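Local coordinates for protein alpha,alpha-trehalose-phosphate synthase (UDP-forming) (PDB 5UOF) that belongs to glycosyltransferase family 20 and is built on the GT-B fold, in which two Rossmann-like domains face each other across a cleft, at residues M356-G365 with V377-P387; R265-L274 with G299-T310. All coordinates share one frame; numbering follows the deposited sequence. Where two conformers were deposited one is given.

Contact 1: residues M356-G365 with V377-P387; sequences MAFFRMSQVG and VAKEYVASQDP. With NA (sodium ion), chain C; EDO (1,2-ethanediol), chain E.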
loop_
_atom_site.group_PDB
_atom_site.type_symbol
_atom_site.label_atom_id
_atom_site.label_comp_id
_atom_site.label_asym_id
_atom_site.label_seq_id
_atom_site.Cartn_x
_atom_site.Cartn_y
_atom_site.Cartn_z
ATOM N N MET A 356 32.786 7.302 -1.731
ATOM C CA MET A 356 32.807 8.301 -0.667
ATOM C C MET A 356 33.524 9.565 -1.129
ATOM O O MET A 356 33.071 10.685 -0.849
ATOM C CB MET A 356 33.463 7.738 0.600
ATOM C CG MET A 356 32.865 6.398 1.102
ATOM S SD MET A 356 31.072 6.471 1.348
ATOM C CE MET A 356 30.676 4.735 1.517
ATOM N N ALA A 357 34.635 9.406 -1.860
ATOM C CA ALA A 357 35.320 10.570 -2.418
ATOM C C ALA A 357 34.438 11.307 -3.425
ATOM O O ALA A 357 34.466 12.544 -3.485
ATOM C CB ALA A 357 36.650 10.149 -3.054
ATOM N N PHE A 358 33.647 10.575 -4.223
ATOM C CA PHE A 358 32.696 11.247 -5.108
ATOM C C PHE A 358 31.658 12.008 -4.295
ATOM O O PHE A 358 31.285 13.134 -4.646
ATOM C CB PHE A 358 31.969 10.250 -6.020
ATOM C CG PHE A 358 32.856 9.476 -6.959
ATOM C CD1 PHE A 358 34.109 9.928 -7.325
ATOM C CD2 PHE A 358 32.395 8.277 -7.496
ATOM C CE1 PHE A 358 34.900 9.188 -8.207
ATOM C CE2 PHE A 358 33.168 7.539 -8.368
ATOM C CZ PHE A 358 34.428 7.986 -8.717
ATOM N N PHE A 359 31.136 11.382 -3.233
ATOM C CA PHE A 359 30.185 12.082 -2.375
ATOM C C PHE A 359 30.804 13.354 -1.816
ATOM O O PHE A 359 30.161 14.410 -1.780
ATOM C CB PHE A 359 29.741 11.189 -1.212
ATOM C CG PHE A 359 28.898 10.006 -1.610
ATOM C CD1 PHE A 359 28.211 9.981 -2.809
ATOM C CD2 PHE A 359 28.800 8.911 -0.755
ATOM C CE1 PHE A 359 27.425 8.883 -3.150
ATOM C CE2 PHE A 359 28.022 7.822 -1.085
ATOM C CZ PHE A 359 27.340 7.799 -2.286
ATOM N N ARG A 360 32.046 13.272 -1.357
ATOM C CA ARG A 360 32.646 14.451 -0.742
ATOM C C ARG A 360 32.783 15.586 -1.752
ATOM O O ARG A 360 32.564 16.752 -1.414
ATOM C CB ARG A 360 34.003 14.106 -0.130
ATOM C CG ARG A 360 34.603 15.254 0.720
ATOM C CD ARG A 360 35.813 14.719 1.484
ATOM N NE ARG A 360 36.421 15.642 2.457
ATOM C CZ ARG A 360 36.185 15.620 3.772
ATOM N NH1 ARG A 360 35.325 14.754 4.295
ATOM N NH2 ARG A 360 36.832 16.457 4.580
ATOM N N MET A 361 33.133 15.262 -3.003
ATOM C CA MET A 361 33.296 16.255 -4.066
ATOM C C MET A 361 31.979 16.928 -4.409
ATOM O O MET A 361 31.946 18.102 -4.792
ATOM C CB MET A 361 33.858 15.581 -5.323
ATOM C CG MET A 361 34.018 16.490 -6.531
ATOM S SD MET A 361 34.497 15.632 -8.052
ATOM C CE MET A 361 35.255 14.168 -7.373
ATOM N N SER A 362 30.888 16.180 -4.302
ATOM C CA SER A 362 29.601 16.653 -4.789
ATOM C C SER A 362 29.003 17.724 -3.876
ATOM O O SER A 362 29.381 17.891 -2.717
ATOM C CB SER A 362 28.633 15.488 -4.901
ATOM O OG SER A 362 28.205 15.120 -3.607
ATOM N N GLN A 363 28.027 18.447 -4.421
ATOM C CA GLN A 363 27.292 19.449 -3.666
ATOM C C GLN A 363 25.924 18.973 -3.195
ATOM O O GLN A 363 25.369 19.568 -2.263
ATOM C CB GLN A 363 27.108 20.706 -4.520
ATOM C CG GLN A 363 28.383 21.540 -4.663
ATOM C CD GLN A 363 29.399 20.939 -5.616
ATOM O OE1 GLN A 363 29.054 20.276 -6.601
ATOM N NE2 GLN A 363 30.670 21.169 -5.323
ATOM N N VAL A 364 25.359 17.948 -3.833
ATOM C CA VAL A 364 24.026 17.443 -3.503
ATOM C C VAL A 364 24.096 15.924 -3.531
ATOM O O VAL A 364 24.663 15.339 -4.455
ATOM C CB VAL A 364 22.941 17.943 -4.477
ATOM C CG1 VAL A 364 21.547 17.447 -4.033
ATOM C CG2 VAL A 364 22.955 19.470 -4.563
ATOM N N GLY A 365 23.526 15.291 -2.496
ATOM C CA GLY A 365 23.257 13.871 -2.512
ATOM C C GLY A 365 21.768 13.691 -2.734
ATOM O O GLY A 365 20.948 14.220 -1.984
ATOM N N VAL A 377 23.120 4.697 1.808
ATOM C CA VAL A 377 23.738 5.716 0.958
ATOM C C VAL A 377 23.468 7.111 1.512
ATOM O O VAL A 377 24.358 7.963 1.515
ATOM C CB VAL A 377 23.265 5.569 -0.504
ATOM C CG1 VAL A 377 23.529 6.844 -1.297
ATOM C CG2 VAL A 377 23.967 4.380 -1.157
ATOM N N ALA A 378 22.251 7.363 2.017
ATOM C CA ALA A 378 21.974 8.678 2.602
ATOM C C ALA A 378 22.919 8.982 3.765
ATOM O O ALA A 378 23.441 10.096 3.878
ATOM C CB ALA A 378 20.514 8.762 3.053
ATOM N N LYS A 379 23.174 7.991 4.627
ATOM C CA LYS A 379 24.046 8.221 5.773
ATOM C C LYS A 379 25.499 8.348 5.331
ATOM O O LYS A 379 26.240 9.203 5.846
ATOM C CB LYS A 379 23.871 7.084 6.791
ATOM C CG LYS A 379 22.419 6.973 7.311
ATOM C CD LYS A 379 22.296 6.044 8.504
ATOM C CE LYS A 379 20.884 6.142 9.137
ATOM N NZ LYS A 379 20.732 5.273 10.359
ATOM N N GLU A 380 25.917 7.505 4.381
ATOM C CA GLU A 380 27.264 7.589 3.820
ATOM C C GLU A 380 27.498 8.929 3.141
ATOM O O GLU A 380 28.605 9.486 3.217
ATOM C CB GLU A 380 27.488 6.465 2.812
ATOM C CG GLU A 380 27.519 5.088 3.447
ATOM C CD GLU A 380 27.267 3.965 2.451
ATOM O OE1 GLU A 380 27.134 4.244 1.245
ATOM O OE2 GLU A 380 27.216 2.797 2.881
ATOM N N TYR A 381 26.472 9.455 2.462
ATOM C CA TYR A 381 26.615 10.752 1.813
ATOM C C TYR A 381 26.959 11.833 2.834
ATOM O O TYR A 381 27.926 12.586 2.662
ATOM C CB TYR A 381 25.335 11.118 1.041
ATOM C CG TYR A 381 25.568 12.421 0.329
ATOM C CD1 TYR A 381 26.249 12.448 -0.878
ATOM C CD2 TYR A 381 25.197 13.630 0.916
ATOM C CE1 TYR A 381 26.532 13.647 -1.506
ATOM C CE2 TYR A 381 25.457 14.841 0.284
ATOM C CZ TYR A 381 26.139 14.838 -0.927
ATOM O OH TYR A 381 26.439 16.028 -1.547
ATOM N N VAL A 382 26.182 11.918 3.915
ATOM C CA VAL A 382 26.444 12.925 4.945
ATOM C C VAL A 382 27.829 12.715 5.542
ATOM O O VAL A 382 28.622 13.656 5.682
ATOM C CB VAL A 382 25.353 12.871 6.028
ATOM C CG1 VAL A 382 25.706 13.769 7.219
ATOM C CG2 VAL A 382 23.993 13.255 5.442
ATOM N N ALA A 383 28.137 11.464 5.903
ATOM C CA ALA A 383 29.406 11.193 6.578
ATOM C C ALA A 383 30.607 11.577 5.722
ATOM O O ALA A 383 31.686 11.869 6.256
ATOM C CB ALA A 383 29.480 9.711 6.962
ATOM N N SER A 384 30.451 11.575 4.399
ATOM C CA SER A 384 31.565 11.870 3.510
ATOM C C SER A 384 31.876 13.362 3.406
ATOM O O SER A 384 32.944 13.719 2.900
ATOM C CB SER A 384 31.268 11.313 2.109
ATOM O OG SER A 384 31.183 9.897 2.121
ATOM N N GLN A 385 30.989 14.240 3.861
ATOM C CA GLN A 385 31.130 15.653 3.526
ATOM C C GLN A 385 32.241 16.333 4.310
ATOM O O GLN A 385 32.527 15.997 5.464
ATOM C CB GLN A 385 29.819 16.400 3.780
ATOM C CG GLN A 385 28.679 15.835 2.944
ATOM C CD GLN A 385 29.026 15.823 1.464
ATOM O OE1 GLN A 385 29.381 16.861 0.884
ATOM N NE2 GLN A 385 28.965 14.645 0.850
ATOM N N ASP A 386 32.857 17.329 3.664
ATOM C CA ASP A 386 33.785 18.209 4.352
ATOM C C ASP A 386 32.947 19.206 5.146
ATOM O O ASP A 386 32.159 19.940 4.545
ATOM C CB ASP A 386 34.690 18.927 3.341
ATOM C CG ASP A 386 35.812 19.732 4.005
ATOM O OD1 ASP A 386 35.614 20.259 5.127
ATOM O OD2 ASP A 386 36.911 19.837 3.405
ATOM N N PRO A 387 33.052 19.247 6.476
ATOM C CA PRO A 387 32.208 20.185 7.236
ATOM C C PRO A 387 32.489 21.642 6.926
ATOM O O PRO A 387 31.648 22.488 7.254
ATOM C CB PRO A 387 32.529 19.857 8.702
ATOM C CG PRO A 387 33.878 19.214 8.666
ATOM C CD PRO A 387 33.949 18.472 7.353
HETATM NA NA NA C . 30.611 17.925 -0.777
HETATM C C1 EDO E . 33.675 19.408 -8.653
HETATM O O1 EDO E . 33.259 19.573 -10.014
HETATM C C2 EDO E . 32.437 19.499 -7.774
HETATM O O2 EDO E . 31.702 20.661 -8.165
HETATM O O HOH W 1 37.603 18.026 1.567
HETATM O O HOH W 2 32.159 18.609 0.979
HETATM O O HOH W 3 30.074 20.399 -0.907
#
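Helices 356-361 and 377-384 cross at -64° with their axes 8.3 Å apart, F359 facing Y381 and R360 facing Q385 where the backbones draw nearest. F359 fits as a knob into a hole lined by V377, E380, Y381 and S384. Over its face comes the edge of Y381, an offset edge-to-face pair with CD1 3.7 Å from F359 CG, while S384 OG lies in the plane of the F359 ring, at its rim. With CG anti to the backbone N (chi1 -177°), Y381 extends past F359 to the segment beyond the helix. There its OH donates to S362 OG at 2.9 Å, and G365 CA sits over the centre of the ring in a CH-pi contact, 3.4 Å from the centroid. Strand 364-367, to which G365 belongs, and helix 376-384 are the first two elements of a beta-alpha-beta unit in the C-terminal Rossmann-like domain. The other face of Y381 is covered near its rim by Q385 NE2. This nitrogen donates to F359 O (2.9 Å, 164°) and to Y381 O, both lying close to the amide plane, which fixes the rotation of the amide. Q385 OE1 is thereby turned to the sodium ion, 2.3 Å away, whose other ligands are R360 O, S362 O and two waters; G391 N also bonds OE1. The extended R360 side chain sends NH1 to S384 O at 2.9 Å, from above the carbonyl plane. D386 lies over one guanidinium face and makes a salt bridge, NH2 to OD2 3.6 Å, reinforced by a water joining R360 NE to OD2; OD1 accepts from A388 N.

Contact 2: residues R265-L274 with G299-T310; sequences RKLVMSVDRL and GRVSLVQIAPPT. With EDO (1,2-ethanediol), chain E.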
loop_
_atom_site.group_PDB
_atom_site.type_symbol
_atom_site.label_atom_id
_atom_site.label_comp_id
_atom_site.label_asym_id
_atom_site.label_seq_id
_atom_site.Cartn_x
_atom_site.Cartn_y
_atom_site.Cartn_z
ATOM N N ARG A 265 31.512 22.587 -12.925
ATOM C CA ARG A 265 30.084 22.438 -12.708
ATOM C C ARG A 265 29.811 21.824 -11.341
ATOM O O ARG A 265 30.623 21.064 -10.804
ATOM C CB ARG A 265 29.468 21.560 -13.798
ATOM C CG ARG A 265 29.607 22.163 -15.170
ATOM C CD ARG A 265 28.984 21.302 -16.238
ATOM N NE ARG A 265 29.267 21.881 -17.546
ATOM C CZ ARG A 265 30.068 21.331 -18.447
ATOM N NH1 ARG A 265 30.647 20.162 -18.197
ATOM N NH2 ARG A 265 30.270 21.944 -19.607
ATOM N N LYS A 266 28.643 22.150 -10.785
ATOM C CA LYS A 266 28.158 21.472 -9.589
ATOM C C LYS A 266 27.811 20.025 -9.911
ATOM O O LYS A 266 27.512 19.673 -11.052
ATOM C CB LYS A 266 26.924 22.183 -9.031
ATOM C CG LYS A 266 27.125 23.655 -8.709
ATOM C CD LYS A 266 27.777 23.863 -7.364
ATOM C CE LYS A 266 27.791 25.351 -6.999
ATOM N NZ LYS A 266 28.265 25.595 -5.606
ATOM N N LEU A 267 27.857 19.181 -8.882
ATOM C CA LEU A 267 27.695 17.744 -9.029
ATOM C C LEU A 267 26.604 17.263 -8.086
ATOM O O LEU A 267 26.675 17.507 -6.873
ATOM C CB LEU A 267 29.012 17.015 -8.739
ATOM C CG LEU A 267 28.949 15.490 -8.599
ATOM C CD1 LEU A 267 28.511 14.841 -9.902
ATOM C CD2 LEU A 267 30.306 14.936 -8.158
ATOM N N VAL A 268 25.591 16.598 -8.651
ATOM C CA VAL A 268 24.572 15.877 -7.889
ATOM C C VAL A 268 24.897 14.392 -7.998
ATOM O O VAL A 268 25.037 13.865 -9.109
ATOM C CB VAL A 268 23.159 16.173 -8.424
ATOM C CG1 VAL A 268 22.096 15.452 -7.588
ATOM C CG2 VAL A 268 22.904 17.671 -8.432
ATOM N N MET A 269 25.039 13.714 -6.858
ATOM C CA MET A 269 25.377 12.294 -6.832
ATOM C C MET A 269 24.156 11.486 -6.429
ATOM O O MET A 269 23.395 11.894 -5.545
ATOM C CB MET A 269 26.512 11.990 -5.841
ATOM C CG MET A 269 27.908 12.327 -6.328
ATOM S SD MET A 269 28.468 11.340 -7.731
ATOM C CE MET A 269 28.352 9.699 -7.046
ATOM N N SER A 270 24.005 10.324 -7.058
ATOM C CA SER A 270 22.899 9.407 -6.807
ATOM C C SER A 270 23.438 8.001 -7.051
ATOM O O SER A 270 24.099 7.760 -8.067
ATOM C CB SER A 270 21.714 9.740 -7.729
ATOM O OG SER A 270 20.580 8.924 -7.490
ATOM N N VAL A 271 23.203 7.082 -6.109
ATOM C CA VAL A 271 23.754 5.729 -6.190
ATOM C C VAL A 271 22.658 4.768 -5.752
ATOM O O VAL A 271 22.203 4.834 -4.604
ATOM C CB VAL A 271 25.006 5.535 -5.311
ATOM C CG1 VAL A 271 25.540 4.134 -5.466
ATOM C CG2 VAL A 271 26.106 6.543 -5.667
ATOM N N ASP A 272 22.209 3.909 -6.668
ATOM C CA ASP A 272 21.091 3.006 -6.390
ATOM C C ASP A 272 21.252 1.713 -7.164
ATOM O O ASP A 272 21.570 1.739 -8.350
ATOM C CB ASP A 272 19.736 3.600 -6.814
ATOM C CG ASP A 272 19.428 4.931 -6.168
ATOM O OD1 ASP A 272 20.070 5.948 -6.523
ATOM O OD2 ASP A 272 18.492 4.972 -5.341
ATOM N N ARG A 273 20.980 0.586 -6.508
ATOM C CA ARG A 273 20.718 -0.617 -7.276
ATOM C C ARG A 273 19.393 -0.459 -8.022
ATOM O O ARG A 273 18.526 0.333 -7.646
ATOM C CB ARG A 273 20.694 -1.845 -6.367
ATOM C CG ARG A 273 19.456 -1.961 -5.508
ATOM C CD ARG A 273 19.532 -3.168 -4.583
ATOM N NE ARG A 273 19.664 -4.422 -5.318
ATOM C CZ ARG A 273 18.637 -5.174 -5.703
ATOM N NH1 ARG A 273 17.398 -4.793 -5.427
ATOM N NH2 ARG A 273 18.847 -6.307 -6.363
ATOM N N LEU A 274 19.247 -1.198 -9.113
ATOM C CA LEU A 274 18.048 -1.076 -9.938
ATOM C C LEU A 274 16.971 -1.994 -9.373
ATOM O O LEU A 274 17.023 -3.210 -9.560
ATOM C CB LEU A 274 18.349 -1.421 -11.393
ATOM C CG LEU A 274 19.401 -0.563 -12.103
ATOM C CD1 LEU A 274 19.380 -0.859 -13.608
ATOM C CD2 LEU A 274 19.188 0.933 -11.847
ATOM N N GLY A 299 24.054 23.565 -18.086
ATOM C CA GLY A 299 25.482 23.695 -18.277
ATOM C C GLY A 299 26.273 24.008 -17.023
ATOM O O GLY A 299 27.495 24.197 -17.113
ATOM N N ARG A 300 25.622 24.089 -15.865
ATOM C CA ARG A 300 26.282 24.455 -14.625
ATOM C C ARG A 300 26.158 23.388 -13.550
ATOM O O ARG A 300 26.671 23.581 -12.444
ATOM C CB ARG A 300 25.726 25.783 -14.098
ATOM C CG ARG A 300 25.949 26.944 -15.071
ATOM C CD ARG A 300 25.673 28.281 -14.406
ATOM N NE ARG A 300 26.778 28.706 -13.550
ATOM C CZ ARG A 300 27.664 29.640 -13.883
ATOM N NH1 ARG A 300 28.639 29.964 -13.042
ATOM N NH2 ARG A 300 27.574 30.256 -15.056
ATOM N N VAL A 301 25.471 22.284 -13.836
ATOM C CA VAL A 301 25.320 21.179 -12.896
ATOM C C VAL A 301 25.156 19.910 -13.717
ATOM O O VAL A 301 24.629 19.937 -14.832
ATOM C CB VAL A 301 24.118 21.402 -11.940
ATOM C CG1 VAL A 301 22.824 21.559 -12.729
ATOM C CG2 VAL A 301 23.984 20.266 -10.933
ATOM N N SER A 302 25.623 18.795 -13.168
ATOM C CA SER A 302 25.420 17.489 -13.775
ATOM C C SER A 302 24.967 16.498 -12.719
ATOM O O SER A 302 25.387 16.556 -11.562
ATOM C CB SER A 302 26.699 16.946 -14.427
ATOM O OG SER A 302 27.064 17.726 -15.551
ATOM N N LEU A 303 24.122 15.574 -13.142
ATOM C CA LEU A 303 23.691 14.475 -12.295
ATOM C C LEU A 303 24.487 13.235 -12.679
ATOM O O LEU A 303 24.526 12.862 -13.851
ATOM C CB LEU A 303 22.185 14.225 -12.456
ATOM C CG LEU A 303 21.651 12.906 -11.874
ATOM C CD1 LEU A 303 21.831 12.871 -10.362
ATOM C CD2 LEU A 303 20.161 12.753 -12.251
ATOM N N VAL A 304 25.151 12.622 -11.700
ATOM C CA VAL A 304 25.808 11.336 -11.885
ATOM C C VAL A 304 24.968 10.298 -11.156
ATOM O O VAL A 304 24.835 10.355 -9.929
ATOM C CB VAL A 304 27.254 11.356 -11.361
ATOM C CG1 VAL A 304 27.839 9.940 -11.341
ATOM C CG2 VAL A 304 28.113 12.229 -12.243
ATOM N N GLN A 305 24.382 9.372 -11.910
ATOM C CA GLN A 305 23.636 8.241 -11.359
ATOM C C GLN A 305 24.471 6.985 -11.550
ATOM O O GLN A 305 24.732 6.574 -12.685
ATOM C CB GLN A 305 22.275 8.082 -12.038
ATOM C CG GLN A 305 21.525 6.818 -11.589
ATOM C CD GLN A 305 20.993 6.940 -10.184
ATOM O OE1 GLN A 305 20.219 7.849 -9.892
ATOM N NE2 GLN A 305 21.410 6.031 -9.297
ATOM N N ILE A 306 24.892 6.384 -10.441
ATOM C CA ILE A 306 25.620 5.128 -10.459
ATOM C C ILE A 306 24.642 4.038 -10.058
ATOM O O ILE A 306 23.878 4.203 -9.102
ATOM C CB ILE A 306 26.834 5.173 -9.517
ATOM C CG1 ILE A 306 27.856 6.182 -10.057
ATOM C CG2 ILE A 306 27.466 3.777 -9.360
ATOM C CD1 ILE A 306 28.912 6.579 -9.047
ATOM N N ALA A 307 24.642 2.946 -10.813
ATOM C CA ALA A 307 23.773 1.800 -10.546
ATOM C C ALA A 307 24.640 0.554 -10.610
ATOM O O ALA A 307 24.926 0.045 -11.707
ATOM C CB ALA A 307 22.614 1.724 -11.534
ATOM N N PRO A 308 25.116 0.066 -9.471
ATOM C CA PRO A 308 25.899 -1.163 -9.460
ATOM C C PRO A 308 25.087 -2.294 -10.060
ATOM O O PRO A 308 23.954 -2.539 -9.628
ATOM C CB PRO A 308 26.171 -1.400 -7.965
ATOM C CG PRO A 308 25.945 -0.061 -7.310
ATOM C CD PRO A 308 24.897 0.619 -8.123
ATOM N N PRO A 309 25.605 -2.968 -11.084
ATOM C CA PRO A 309 24.813 -4.012 -11.750
ATOM C C PRO A 309 24.429 -5.131 -10.789
ATOM O O PRO A 309 25.217 -5.544 -9.936
ATOM C CB PRO A 309 25.750 -4.516 -12.852
ATOM C CG PRO A 309 26.688 -3.368 -13.102
ATOM C CD PRO A 309 26.898 -2.745 -11.753
ATOM N N THR A 310 23.181 -5.593 -10.916
ATOM C CA THR A 310 22.664 -6.753 -10.188
ATOM C C THR A 310 21.895 -7.611 -11.195
ATOM O O THR A 310 20.667 -7.706 -11.138
ATOM C CB THR A 310 21.765 -6.346 -9.011
ATOM O OG1 THR A 310 20.695 -5.520 -9.487
ATOM C CG2 THR A 310 22.554 -5.597 -7.942
HETATM C C1 EDO E . 33.675 19.408 -8.653
HETATM O O1 EDO E . 33.259 19.573 -10.014
HETATM C C2 EDO E . 32.437 19.499 -7.774
HETATM O O2 EDO E . 31.702 20.661 -8.165
HETATM O O HOH W 4 21.375 -2.901 -9.977
HETATM O O HOH W 5 18.253 -5.500 -9.585
#
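Q305 spans S270, in the adjacent strand, and D272, just past its end, with a buried amide bonded at both ends. Its OE1 accepts from S270 OG at 2.7 Å and NE2 donates to D272 OD1 at 3.1 Å, nearly straight (168°) and on the anti side of the carboxylate oxygen. The bend at chi2 (73°) curls the chain back, and NE2 also reaches I306 O, which accepts D272 N as well. Y366 O competes with Q305 OE1 for the single S270 hydroxyl proton; D272 OD2 pairs with R283 of helix 280-293, which joins the two strands in a right-handed beta-alpha-beta crossover.

Strands 266-271 and 301-306 are the third and second strands of the six-stranded parallel Rossmann-like sheet, 301-306 lying next to the edge strand 343-346, bonded from K266 N to R300 O through to D272 N and I306 O. On one face L267 CD1 meets V304 CG2 at 3.5 Å, and M269 lies alongside V304 with its CE against I306 CD1. On the other, V268 packs CG2 on V301 CG2 and CG1 on L303 CD1. Before the strands begin, R265 NE donates to G299 O at 2.9 Å, in the guanidinium plane; past their C-terminal ends one water joins L274 N to P308 O and T310 OG1.

Turning the Q305 amide over would bring OE1 toward the D272 carboxylate, probably an unfavourable approach, so the pattern should lock its orientation.

Overall arrangement
Both contacts are largely buried and belong to the same domain, meeting at its parallel sheet, where strands 266-271 and 364-367 are neighbours. V364 O probably accepts from M269 N, pairing the strand begun in contact 1 with that of contact 2, and the Q363 side chain probably bonds L267 N through OE1. An ethanediol touches both. Contact 2 is mainly regular backbone bonding inside the sheet, with apolar side chains on its two faces and a polar cluster around Q305. Contact 1 instead packs helix on helix beside the sheet, through aromatic interlocking; its sodium site and the R360-D386 pair lie at the helices' C-terminal ends, where R360, D386 and P387 are more exposed than S362 and Q385.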